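Local coordinates for tRNA (adenine(58)-N(1))-methyltransferase TrmI (PDB 5C0O), which catalyses the S-adenosylmethionine-dependent methylation of adenosine 58 in tRNA to N(1)-methyladenosine and is required for growth at extreme temperatures, at residues A[65-70]-A[107-112]; A[71-76]-A[128-133]; A[83-88]-A[192-197]; A[100-105]-A[123-128]. The protein carries 1 engineered substitution. All blocks are in the same frame, centred on the assembly; numbering follows the deposited sequence.

From the N terminus, the chain leaves helix 63-67 and first closes a loop at contact 1, where 65-70 meets helix 106-115. Contact 2 closes the longer loop from 71-76 to helix 128-139, and contact 3 the longest, from helix 79-88 to strand 189-195. These three cross one another, since their first segments come in a row and their partners follow in the same order. Contact 4, between 100-105 and 123-128, lies within the spans of contacts 2 and 3 and crosses contact 1. Contacts 1, 2 and 4 tie the loops and helices round S-adenosylmethionine together; contact 3 packs a helix on the central sheet.

Contact 1. Residues A[65-70]-A[107-112]. With SAM (S-adenosylmethionine), chain E.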
# COMPACT_ATOMS: atom_id res chain seq x y z
N GLU A 65 -15.79 -3.18 14.82
CA GLU A 65 -17.01 -3.75 14.27
C GLU A 65 -18.19 -2.80 14.43
O GLU A 65 -19.05 -2.70 13.56
CB GLU A 65 -17.32 -5.09 14.95
CG GLU A 65 -16.46 -6.24 14.44
CD GLU A 65 -16.29 -7.37 15.46
OE1 GLU A 65 -16.67 -7.19 16.63
OE2 GLU A 65 -15.78 -8.44 15.07
N TYR A 66 -18.21 -2.09 15.56
CA TYR A 66 -19.27 -1.13 15.84
C TYR A 66 -19.30 -0.03 14.79
O TYR A 66 -20.30 0.15 14.10
CB TYR A 66 -19.08 -0.53 17.24
CG TYR A 66 -20.29 0.23 17.75
CD1 TYR A 66 -21.49 -0.41 17.98
CD2 TYR A 66 -20.21 1.60 17.99
CE1 TYR A 66 -22.60 0.28 18.44
CE2 TYR A 66 -21.31 2.30 18.46
CZ TYR A 66 -22.50 1.63 18.68
OH TYR A 66 -23.59 2.33 19.14
N LEU A 67 -18.19 0.70 14.66
CA LEU A 67 -18.07 1.80 13.71
C LEU A 67 -18.49 1.41 12.30
O LEU A 67 -19.14 2.19 11.59
CB LEU A 67 -16.63 2.33 13.68
CG LEU A 67 -16.37 3.66 14.40
CD1 LEU A 67 -16.50 3.50 15.91
CD2 LEU A 67 -15.01 4.20 14.02
N LEU A 68 -18.11 0.21 11.89
CA LEU A 68 -18.37 -0.26 10.53
C LEU A 68 -19.82 -0.67 10.30
O LEU A 68 -20.21 -0.99 9.18
CB LEU A 68 -17.45 -1.44 10.20
CG LEU A 68 -15.95 -1.12 10.12
CD1 LEU A 68 -15.14 -2.40 10.16
CD2 LEU A 68 -15.64 -0.33 8.86
N HIS A 69 -20.63 -0.66 11.36
CA HIS A 69 -22.03 -1.06 11.25
C HIS A 69 -22.98 -0.21 12.09
O HIS A 69 -24.19 -0.35 11.98
CB HIS A 69 -22.20 -2.53 11.64
CG HIS A 69 -21.59 -3.48 10.66
ND1 HIS A 69 -20.48 -4.24 10.95
CD2 HIS A 69 -21.95 -3.80 9.40
CE1 HIS A 69 -20.17 -4.99 9.91
NE2 HIS A 69 -21.05 -4.74 8.95
N MET A 70 -22.43 0.68 12.92
CA MET A 70 -23.28 1.54 13.73
C MET A 70 -23.98 2.53 12.81
O MET A 70 -23.37 3.05 11.87
CB MET A 70 -22.47 2.28 14.80
CG MET A 70 -21.62 3.42 14.27
SD MET A 70 -20.56 4.12 15.54
CE MET A 70 -19.69 5.36 14.60
N LEU A 107 -14.86 8.52 15.79
CA LEU A 107 -13.56 8.93 16.32
C LEU A 107 -13.69 9.28 17.80
O LEU A 107 -12.75 9.11 18.57
CB LEU A 107 -13.02 10.12 15.53
CG LEU A 107 -11.66 10.70 15.90
CD1 LEU A 107 -10.56 9.65 15.81
CD2 LEU A 107 -11.36 11.88 14.99
N THR A 108 -14.87 9.76 18.18
CA THR A 108 -15.17 10.11 19.56
C THR A 108 -14.96 8.93 20.51
O THR A 108 -14.39 9.08 21.58
CB THR A 108 -16.62 10.61 19.71
OG1 THR A 108 -16.99 11.36 18.55
CG2 THR A 108 -16.78 11.48 20.95
N LEU A 109 -15.43 7.75 20.09
CA LEU A 109 -15.33 6.55 20.91
C LEU A 109 -13.87 6.14 21.11
O LEU A 109 -13.48 5.77 22.22
CB LEU A 109 -16.10 5.40 20.26
CG LEU A 109 -17.63 5.52 20.33
CD1 LEU A 109 -18.28 4.68 19.25
CD2 LEU A 109 -18.14 5.12 21.70
N PHE A 110 -13.08 6.20 20.05
CA PHE A 110 -11.65 5.93 20.14
C PHE A 110 -11.00 6.89 21.12
O PHE A 110 -10.18 6.50 21.95
CB PHE A 110 -10.98 6.03 18.77
CG PHE A 110 -11.14 4.80 17.92
CD1 PHE A 110 -12.32 4.56 17.23
CD2 PHE A 110 -10.11 3.88 17.82
CE1 PHE A 110 -12.46 3.43 16.46
CE2 PHE A 110 -10.25 2.74 17.05
CZ PHE A 110 -11.43 2.52 16.36
N LEU A 111 -11.38 8.16 21.02
CA LEU A 111 -10.81 9.20 21.87
C LEU A 111 -11.21 9.01 23.32
O LEU A 111 -10.39 9.21 24.22
CB LEU A 111 -11.25 10.58 21.38
CG LEU A 111 -10.63 11.07 20.08
CD1 LEU A 111 -11.34 12.33 19.60
CD2 LEU A 111 -9.14 11.33 20.25
N ALA A 112 -12.46 8.61 23.55
CA ALA A 112 -12.99 8.45 24.90
C ALA A 112 -12.27 7.34 25.66
O ALA A 112 -11.96 7.48 26.84
CB ALA A 112 -14.48 8.17 24.84
N SAM E . -14.56 10.74 12.08
CA SAM E . -15.87 11.34 12.33
C SAM E . -16.80 10.36 13.04
O SAM E . -18.01 10.58 13.11
OXT SAM E . -16.37 9.33 13.56
CB SAM E . -16.53 11.80 11.03
CG SAM E . -16.96 13.26 11.03
SD SAM E . -17.93 13.70 9.56
CE SAM E . -16.82 13.18 8.23
C5' SAM E . -17.74 15.50 9.52
C4' SAM E . -18.67 16.22 10.49
O4' SAM E . -18.03 17.37 10.98
C3' SAM E . -19.98 16.70 9.87
O3' SAM E . -21.04 15.86 10.26
C2' SAM E . -20.20 18.10 10.40
O2' SAM E . -21.35 18.14 11.22
C1' SAM E . -18.98 18.39 11.25
N9 SAM E . -18.35 19.69 10.96
C8 SAM E . -17.94 20.16 9.74
N7 SAM E . -17.39 21.38 9.92
C5 SAM E . -17.45 21.70 11.23
C6 SAM E . -17.04 22.81 11.95
N6 SAM E . -16.47 23.83 11.32
N1 SAM E . -17.23 22.85 13.31
C2 SAM E . -17.82 21.79 13.96
N3 SAM E . -18.23 20.68 13.24
C4 SAM E . -18.04 20.64 11.90
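Where helix 106-115 presents Leu109 and Phe110 to Leu67, its first turn also makes a short polar bond: Leu107 N donates to OXT of S-adenosylmethionine at 2.8 Å, with an N-H...O angle of 156°. The carboxylate of the cofactor thus lies at the N-terminal end of the helix, whose dipole is likely to steady its negative charge. Toward 65-70 everything is apolar. Leu109 CD1 reaches the edge of the Tyr66 ring, near its plane and 3.8 Å from Tyr66 CD2, the two side chains meeting at about a right angle. Leu67 runs past Leu109 in the opposite direction, with CD1 of one 4.0 Å from CD1 of the other. The second methyl of that leucine, Leu67 CD2, comes to the rim of the Phe110 ring, 3.6 Å from Phe110 CE1.

With CG opposite its backbone N (chi1 -167°), Tyr66 turns its ring so that Met70 CB lies over the centre of one face, 3.8 Å above the plane. Its hydroxyl bonds to Asn137 O and its ring stacks with Phe141. Phe110 also packs on Thr87 of a second subunit, to which Glu65 adds a salt bridge with Arg250 of that subunit. No hydrogen bond joins 65-70 to 107-112, so cohesion between them rests on buried methyls and ring edges, while a backbone N-H of the helix serves the cofactor.

Contact 2. Residues A[71-76]-A[128-133]; sequences KRSATP and PHHLAQ. With SAM (S-adenosylmethionine), chain E.
His130 and Ala74 meet ring to methyl at the cofactor pocket of this class I, Rossmann-like methyltransferase, where the loop 71-76 passes the start of helix 128-139. From its CB, which has Ser73 OG 3.8 Å away, the His130 side chain leaves the helix with CG opposite the carbonyl carbon (chi1 -69°), and this swings the imidazole toward the loop and the ribose of S-adenosylmethionine. CG has Ser73 OG and the ribose O3' as neighbours, in directions roughly at right angles. On the loop side of the ring, CD2 of His130 comes to 3.2 Å from Ser73 OG, which approaches the ring obliquely. NE2 of His130 has the methyl CB of Ala74 at 3.9 Å. That methyl stands over one face in a CH-pi contact, 4.0 Å from the ring centroid and only 15° off the normal. CE1 and ND1 turn to the ribose, His130 ND1 lying 3.1 Å from O3'; a weak hydrogen bond from ND1 to O2' is doubtful, since O2' is itself uncertainly placed.

With His130 cut back to an alanine, the Ala74 methyl would probably lose the ring face it rests against, and the ribose the imidazole beside it. Farther along, Lys71 extends away beyond its CB. The carbonyl of Lys71 is hydrogen-bonded to Asn137, one turn beyond Gln133. Beside that carbonyl runs the aliphatic part of Gln133, whose CG is 3.6 Å from Lys71 O.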
# COMPACT_ATOMS: atom_id res chain seq x y z
N LYS A 71 -25.26 2.77 13.08
CA LYS A 71 -26.08 3.69 12.29
C LYS A 71 -25.38 5.03 12.09
O LYS A 71 -24.97 5.67 13.06
CB LYS A 71 -27.43 3.91 12.96
CG LYS A 71 -28.27 2.65 13.09
CD LYS A 71 -29.56 2.93 13.86
CE LYS A 71 -30.44 1.69 13.93
NZ LYS A 71 -31.70 1.95 14.67
N ARG A 72 -25.25 5.46 10.84
CA ARG A 72 -24.50 6.67 10.52
C ARG A 72 -25.32 7.70 9.76
O ARG A 72 -26.05 7.38 8.83
CB ARG A 72 -23.25 6.32 9.71
CG ARG A 72 -23.53 5.67 8.36
CD ARG A 72 -22.62 4.48 8.10
NE ARG A 72 -21.26 4.88 7.72
CZ ARG A 72 -20.20 4.09 7.80
NH1 ARG A 72 -19.01 4.54 7.42
NH2 ARG A 72 -20.31 2.85 8.26
N SER A 73 -25.19 8.95 10.20
CA SER A 73 -25.68 10.09 9.45
C SER A 73 -24.57 10.54 8.51
O SER A 73 -24.58 10.22 7.32
CB SER A 73 -26.09 11.22 10.40
OG SER A 73 -24.98 11.62 11.18
N ALA A 74 -23.61 11.28 9.06
CA ALA A 74 -22.38 11.59 8.35
C ALA A 74 -21.44 10.39 8.44
O ALA A 74 -21.59 9.55 9.33
CB ALA A 74 -21.72 12.84 8.93
N THR A 75 -20.48 10.30 7.53
CA THR A 75 -19.59 9.15 7.49
C THR A 75 -18.59 9.16 8.65
O THR A 75 -17.83 10.12 8.81
CB THR A 75 -18.81 9.09 6.16
OG1 THR A 75 -19.73 8.89 5.08
CG2 THR A 75 -17.79 7.96 6.17
N PRO A 76 -18.57 8.10 9.47
CA PRO A 76 -17.59 8.01 10.56
C PRO A 76 -16.17 7.79 10.08
O PRO A 76 -15.94 7.31 8.98
CB PRO A 76 -18.08 6.80 11.37
CG PRO A 76 -18.81 5.97 10.39
CD PRO A 76 -19.50 6.96 9.50
N PRO A 128 -27.30 19.87 14.04
CA PRO A 128 -28.10 19.22 15.09
C PRO A 128 -28.58 17.82 14.71
O PRO A 128 -28.72 16.97 15.59
CB PRO A 128 -29.29 20.17 15.27
CG PRO A 128 -29.37 20.94 14.01
CD PRO A 128 -27.96 21.09 13.53
N HIS A 129 -28.81 17.59 13.43
CA HIS A 129 -29.26 16.28 12.96
C HIS A 129 -28.17 15.23 13.16
O HIS A 129 -28.43 14.16 13.70
CB HIS A 129 -29.66 16.35 11.48
N HIS A 130 -26.96 15.56 12.72
CA HIS A 130 -25.82 14.66 12.86
C HIS A 130 -25.53 14.34 14.32
O HIS A 130 -25.25 13.20 14.68
CB HIS A 130 -24.56 15.28 12.23
CG HIS A 130 -24.61 15.37 10.74
ND1 HIS A 130 -24.06 16.42 10.04
CD2 HIS A 130 -25.13 14.53 9.81
CE1 HIS A 130 -24.25 16.23 8.74
NE2 HIS A 130 -24.89 15.09 8.58
N LEU A 131 -25.61 15.37 15.16
CA LEU A 131 -25.18 15.28 16.55
C LEU A 131 -25.99 14.26 17.36
O LEU A 131 -25.42 13.52 18.16
CB LEU A 131 -25.28 16.66 17.21
CG LEU A 131 -24.83 16.83 18.66
CD1 LEU A 131 -23.60 15.98 19.01
CD2 LEU A 131 -24.53 18.30 18.92
N ALA A 132 -27.30 14.23 17.16
CA ALA A 132 -28.14 13.29 17.89
C ALA A 132 -27.66 11.86 17.66
O ALA A 132 -27.36 11.14 18.61
CB ALA A 132 -29.59 13.44 17.49
N GLN A 133 -27.56 11.47 16.39
CA GLN A 133 -27.11 10.13 16.03
C GLN A 133 -25.70 9.86 16.57
O GLN A 133 -25.38 8.73 16.95
CB GLN A 133 -27.12 9.94 14.51
CG GLN A 133 -26.88 8.50 14.06
CD GLN A 133 -27.94 7.55 14.58
OE1 GLN A 133 -27.62 6.57 15.27
NE2 GLN A 133 -29.20 7.82 14.26
N SAM E . -14.56 10.74 12.08
CA SAM E . -15.87 11.34 12.33
C SAM E . -16.80 10.36 13.04
O SAM E . -18.01 10.58 13.11
OXT SAM E . -16.37 9.33 13.56
CB SAM E . -16.53 11.80 11.03
CG SAM E . -16.96 13.26 11.03
SD SAM E . -17.93 13.70 9.56
CE SAM E . -16.82 13.18 8.23
C5' SAM E . -17.74 15.50 9.52
C4' SAM E . -18.67 16.22 10.49
O4' SAM E . -18.03 17.37 10.98
C3' SAM E . -19.98 16.70 9.87
O3' SAM E . -21.04 15.86 10.26
C2' SAM E . -20.20 18.10 10.40
O2' SAM E . -21.35 18.14 11.22
C1' SAM E . -18.98 18.39 11.25
N9 SAM E . -18.35 19.69 10.96
C8 SAM E . -17.94 20.16 9.74
N7 SAM E . -17.39 21.38 9.92
C5 SAM E . -17.45 21.70 11.23
C6 SAM E . -17.04 22.81 11.95
N6 SAM E . -16.47 23.83 11.32
N1 SAM E . -17.23 22.85 13.31
C2 SAM E . -17.82 21.79 13.96
N3 SAM E . -18.23 20.68 13.24
C4 SAM E . -18.04 20.64 11.90

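Contact 3. Residues A[83-88]-A[192-197]; sequences SAMVTL and VAYLPN
Apolar contacts between Val192 and two residues of helix 79-88 do most of the work. Val192 has CG1 opposite its backbone N (chi1 -168°), which divides its two methyls between the partners: CG1 lies 4.1 Å from Met85 CG, and CG2 lies 3.7 Å from Leu88 CB. The Leu88 and Val192 side chains meet at about a right angle. Met85 reaches farther along the strand, and its terminal CE sits 4.0 Å from Tyr194 CB. Cutting Val192 back to an alanine takes away both methyls and would probably open a gap between strand and helix, leaving Met85 CG and Leu88 CB without their partner.

In the Rossmann-like catalytic domain, this is a helix laid against the central sheet. The short axes of 83-88 and 192-195 run nearly antiparallel, at 156°, and approach to 9.2 Å. Leu246 on the adjoining strand 245-251 also touches Met85, Leu88 and Tyr194.

The second kind is a Met-aromatic contact: Met85 SD stands 5.5 Å from the centroid of the Tyr194 ring, obliquely, and the Tyr194 side chain also touches Asp170, a cofactor-binding residue. Tyr194 OH makes a weak hydrogen bond to Asp81 OD2 of helix 79-88.

Against the backbone, the bend at the last torsion of Met85 brings its CE to 3.6 Å from Val192 O. Ser83 OG is hydrogen-bonded to Thr87 OG1, and Thr87 OG1 to Ser83 OG, of a second subunit.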
# COMPACT_ATOMS: atom_id res chain seq x y z
N SER A 83 -7.58 4.75 14.90
CA SER A 83 -6.60 4.05 15.72
C SER A 83 -5.27 4.79 15.71
O SER A 83 -4.66 5.01 16.76
CB SER A 83 -6.41 2.62 15.22
OG SER A 83 -5.57 1.87 16.09
N ALA A 84 -4.83 5.17 14.51
CA ALA A 84 -3.54 5.82 14.34
C ALA A 84 -3.55 7.25 14.88
O ALA A 84 -2.53 7.74 15.36
CB ALA A 84 -3.13 5.81 12.87
N MET A 85 -4.70 7.90 14.80
CA MET A 85 -4.83 9.29 15.24
C MET A 85 -4.61 9.42 16.74
O MET A 85 -4.01 10.38 17.21
CB MET A 85 -6.20 9.85 14.87
CG MET A 85 -6.35 10.24 13.41
SD MET A 85 -8.00 10.84 13.01
CE MET A 85 -7.77 12.61 13.12
N VAL A 86 -5.10 8.44 17.49
CA VAL A 86 -4.95 8.42 18.94
C VAL A 86 -3.47 8.29 19.31
O VAL A 86 -3.01 8.86 20.30
CB VAL A 86 -5.80 7.25 19.55
CG1 VAL A 86 -5.18 6.63 20.84
CG2 VAL A 86 -7.24 7.73 19.78
N THR A 87 -2.72 7.55 18.50
CA THR A 87 -1.30 7.36 18.74
C THR A 87 -0.51 8.62 18.39
O THR A 87 0.47 8.96 19.06
CB THR A 87 -0.76 6.15 17.95
OG1 THR A 87 -1.33 4.95 18.48
CG2 THR A 87 0.77 6.06 18.02
N LEU A 88 -0.94 9.30 17.33
CA LEU A 88 -0.27 10.52 16.89
C LEU A 88 -0.54 11.67 17.85
O LEU A 88 0.29 12.56 18.02
CB LEU A 88 -0.72 10.89 15.48
CG LEU A 88 -0.21 9.94 14.39
CD1 LEU A 88 -1.03 10.08 13.12
CD2 LEU A 88 1.26 10.20 14.12
N VAL A 192 -3.93 16.59 14.92
CA VAL A 192 -3.99 15.67 13.79
C VAL A 192 -5.32 15.85 13.06
O VAL A 192 -6.38 15.87 13.68
CB VAL A 192 -3.85 14.20 14.21
CG1 VAL A 192 -3.62 13.33 12.99
CG2 VAL A 192 -2.70 14.03 15.19
N ALA A 193 -5.25 15.98 11.74
CA ALA A 193 -6.43 16.18 10.91
C ALA A 193 -6.59 15.07 9.87
O ALA A 193 -5.62 14.61 9.27
CB ALA A 193 -6.38 17.53 10.22
N TYR A 194 -7.84 14.66 9.68
CA TYR A 194 -8.21 13.58 8.78
C TYR A 194 -8.70 14.16 7.45
O TYR A 194 -9.77 14.76 7.40
CB TYR A 194 -9.29 12.74 9.47
CG TYR A 194 -9.82 11.54 8.72
CD1 TYR A 194 -9.15 10.33 8.74
CD2 TYR A 194 -11.02 11.61 8.04
CE1 TYR A 194 -9.66 9.23 8.08
CE2 TYR A 194 -11.54 10.52 7.37
CZ TYR A 194 -10.85 9.33 7.39
OH TYR A 194 -11.35 8.23 6.73
N LEU A 195 -7.90 13.99 6.39
CA LEU A 195 -8.17 14.65 5.11
C LEU A 195 -8.04 13.71 3.90
O LEU A 195 -6.97 13.14 3.67
CB LEU A 195 -7.22 15.84 4.94
CG LEU A 195 -7.60 17.05 5.80
CD1 LEU A 195 -6.43 18.01 5.92
CD2 LEU A 195 -8.82 17.75 5.21
N PRO A 196 -9.13 13.56 3.11
CA PRO A 196 -9.12 12.61 1.99
C PRO A 196 -8.26 13.01 0.79
O PRO A 196 -7.54 12.17 0.25
CB PRO A 196 -10.59 12.54 1.57
CG PRO A 196 -11.36 13.06 2.71
CD PRO A 196 -10.49 14.10 3.33
N ASN A 197 -8.36 14.27 0.37
CA ASN A 197 -7.63 14.73 -0.81
C ASN A 197 -6.27 15.30 -0.46
O ASN A 197 -6.12 16.02 0.53
CB ASN A 197 -8.45 15.80 -1.55
CG ASN A 197 -9.74 15.25 -2.11
OD1 ASN A 197 -9.76 14.65 -3.19
ND2 ASN A 197 -10.83 15.45 -1.39

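Contact 4. Residues A[100-105]-A[123-128]; sequences AGTGSG and SYEARP. With SAM (S-adenosylmethionine), chain E.
Thr102 and Ser123 join hydroxyl to hydroxyl at the tight, buried end of the contact: Thr102 OG1 and Ser123 OG are hydrogen-bonded at 2.8 Å, and Ser123 OG also bonds to Glu99. Close by, Thr102 N makes a weak hydrogen bond to Tyr124 O at 3.3 Å, and Gly101 turns a CA-H toward the same carbonyl. Glu125, with CG opposite its backbone N and a bend at chi2 (55°), carries its carboxylate to the turn between Thr102 and Gly105, a type II' turn. There Gly103 N donates to Glu125 OE1 at 3.0 Å in an almost straight bond (178°) that comes from above the carboxylate plane.

This is the glycine-rich loop of class I methyltransferases, with Gly101 and Gly103 packed against the cofactor; a CB on either would run into it. Ser104 N donates to the carboxylate O of S-adenosylmethionine at 2.8 Å. Farther along the ligand, at the ribose, Glu125 OE2 is modelled 1.3 Å from O2', too near to be trusted, so its bond from O3' is doubtful in detail; the placement still fits the acidic residue at the end of the second strand that usually holds the ribose hydroxyls.

By contrast, 126-128 grows more open to solvent: Arg127 is modelled only to CB and Pro128 is exposed. Strands 96-100 and 120-125 lie parallel and adjacent, joined through helix 106-115 in a beta-alpha-beta crossover, with helix 128-139 touching Thr102 through Ala134 and Glu125 through His130 and Leu131.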
# COMPACT_ATOMS: atom_id res chain seq x y z
N ALA A 100 -13.50 17.94 16.55
CA ALA A 100 -14.52 18.41 15.62
C ALA A 100 -14.27 17.78 14.24
O ALA A 100 -13.12 17.75 13.80
CB ALA A 100 -14.49 19.92 15.52
N GLY A 101 -15.30 17.27 13.56
CA GLY A 101 -16.68 17.24 14.00
C GLY A 101 -17.07 15.86 14.51
O GLY A 101 -16.44 14.87 14.15
N THR A 102 -18.12 15.80 15.33
CA THR A 102 -18.54 14.53 15.92
C THR A 102 -19.08 13.56 14.87
O THR A 102 -18.95 12.35 15.02
CB THR A 102 -19.61 14.74 17.00
OG1 THR A 102 -19.33 15.94 17.74
CG2 THR A 102 -19.66 13.56 17.95
N GLY A 103 -19.68 14.11 13.82
CA GLY A 103 -20.19 13.30 12.72
C GLY A 103 -21.22 12.28 13.17
O GLY A 103 -22.36 12.63 13.48
N SER A 104 -20.81 11.02 13.20
CA SER A 104 -21.64 9.94 13.74
C SER A 104 -20.97 9.33 14.98
O SER A 104 -21.35 8.25 15.42
CB SER A 104 -21.88 8.87 12.68
OG SER A 104 -22.20 9.45 11.43
N GLY A 105 -19.97 10.03 15.50
CA GLY A 105 -19.41 9.72 16.80
C GLY A 105 -18.36 8.61 16.84
O GLY A 105 -18.05 8.10 17.92
N SER A 123 -15.99 17.66 22.41
CA SER A 123 -16.31 17.49 20.99
C SER A 123 -17.41 18.41 20.49
O SER A 123 -18.45 18.57 21.14
CB SER A 123 -16.71 16.03 20.73
OG SER A 123 -17.09 15.84 19.38
N TYR A 124 -17.19 19.00 19.31
CA TYR A 124 -18.12 19.95 18.71
C TYR A 124 -18.69 19.44 17.38
O TYR A 124 -17.96 18.90 16.56
CB TYR A 124 -17.43 21.30 18.48
CG TYR A 124 -16.96 21.95 19.76
CD1 TYR A 124 -15.82 21.50 20.42
CD2 TYR A 124 -17.65 23.02 20.31
CE1 TYR A 124 -15.39 22.09 21.59
CE2 TYR A 124 -17.23 23.61 21.49
CZ TYR A 124 -16.09 23.14 22.12
OH TYR A 124 -15.66 23.73 23.28
N GLU A 125 -19.99 19.64 17.19
CA GLU A 125 -20.66 19.32 15.92
C GLU A 125 -21.57 20.48 15.54
O GLU A 125 -22.28 21.02 16.39
CB GLU A 125 -21.45 18.02 16.02
CG GLU A 125 -22.18 17.62 14.74
CD GLU A 125 -21.25 17.53 13.54
OE1 GLU A 125 -20.08 17.12 13.73
OE2 GLU A 125 -21.67 17.87 12.41
N ALA A 126 -21.57 20.85 14.27
CA ALA A 126 -22.27 22.05 13.82
C ALA A 126 -23.64 21.77 13.22
O ALA A 126 -24.34 22.70 12.83
CB ALA A 126 -21.41 22.81 12.82
N ARG A 127 -24.02 20.50 13.15
CA ARG A 127 -25.32 20.11 12.60
C ARG A 127 -26.14 19.32 13.63
O ARG A 127 -25.74 18.24 14.04
CB ARG A 127 -25.13 19.27 11.33
N PRO A 128 -27.30 19.87 14.04
CA PRO A 128 -28.10 19.22 15.09
C PRO A 128 -28.58 17.82 14.71
O PRO A 128 -28.72 16.97 15.59
CB PRO A 128 -29.29 20.17 15.27
CG PRO A 128 -29.37 20.94 14.01
CD PRO A 128 -27.96 21.09 13.53
N SAM E . -14.56 10.74 12.08
CA SAM E . -15.87 11.34 12.33
C SAM E . -16.80 10.36 13.04
O SAM E . -18.01 10.58 13.11
OXT SAM E . -16.37 9.33 13.56
CB SAM E . -16.53 11.80 11.03
CG SAM E . -16.96 13.26 11.03
SD SAM E . -17.93 13.70 9.56
CE SAM E . -16.82 13.18 8.23
C5' SAM E . -17.74 15.50 9.52
C4' SAM E . -18.67 16.22 10.49
O4' SAM E . -18.03 17.37 10.98
C3' SAM E . -19.98 16.70 9.87
O3' SAM E . -21.04 15.86 10.26
C2' SAM E . -20.20 18.10 10.40
O2' SAM E . -21.35 18.14 11.22
C1' SAM E . -18.98 18.39 11.25
N9 SAM E . -18.35 19.69 10.96
C8 SAM E . -17.94 20.16 9.74
N7 SAM E . -17.39 21.38 9.92
C5 SAM E . -17.45 21.70 11.23
C6 SAM E . -17.04 22.81 11.95
N6 SAM E . -16.47 23.83 11.32
N1 SAM E . -17.23 22.85 13.31
C2 SAM E . -17.82 21.79 13.96
N3 SAM E . -18.23 20.68 13.24
C4 SAM E . -18.04 20.64 11.90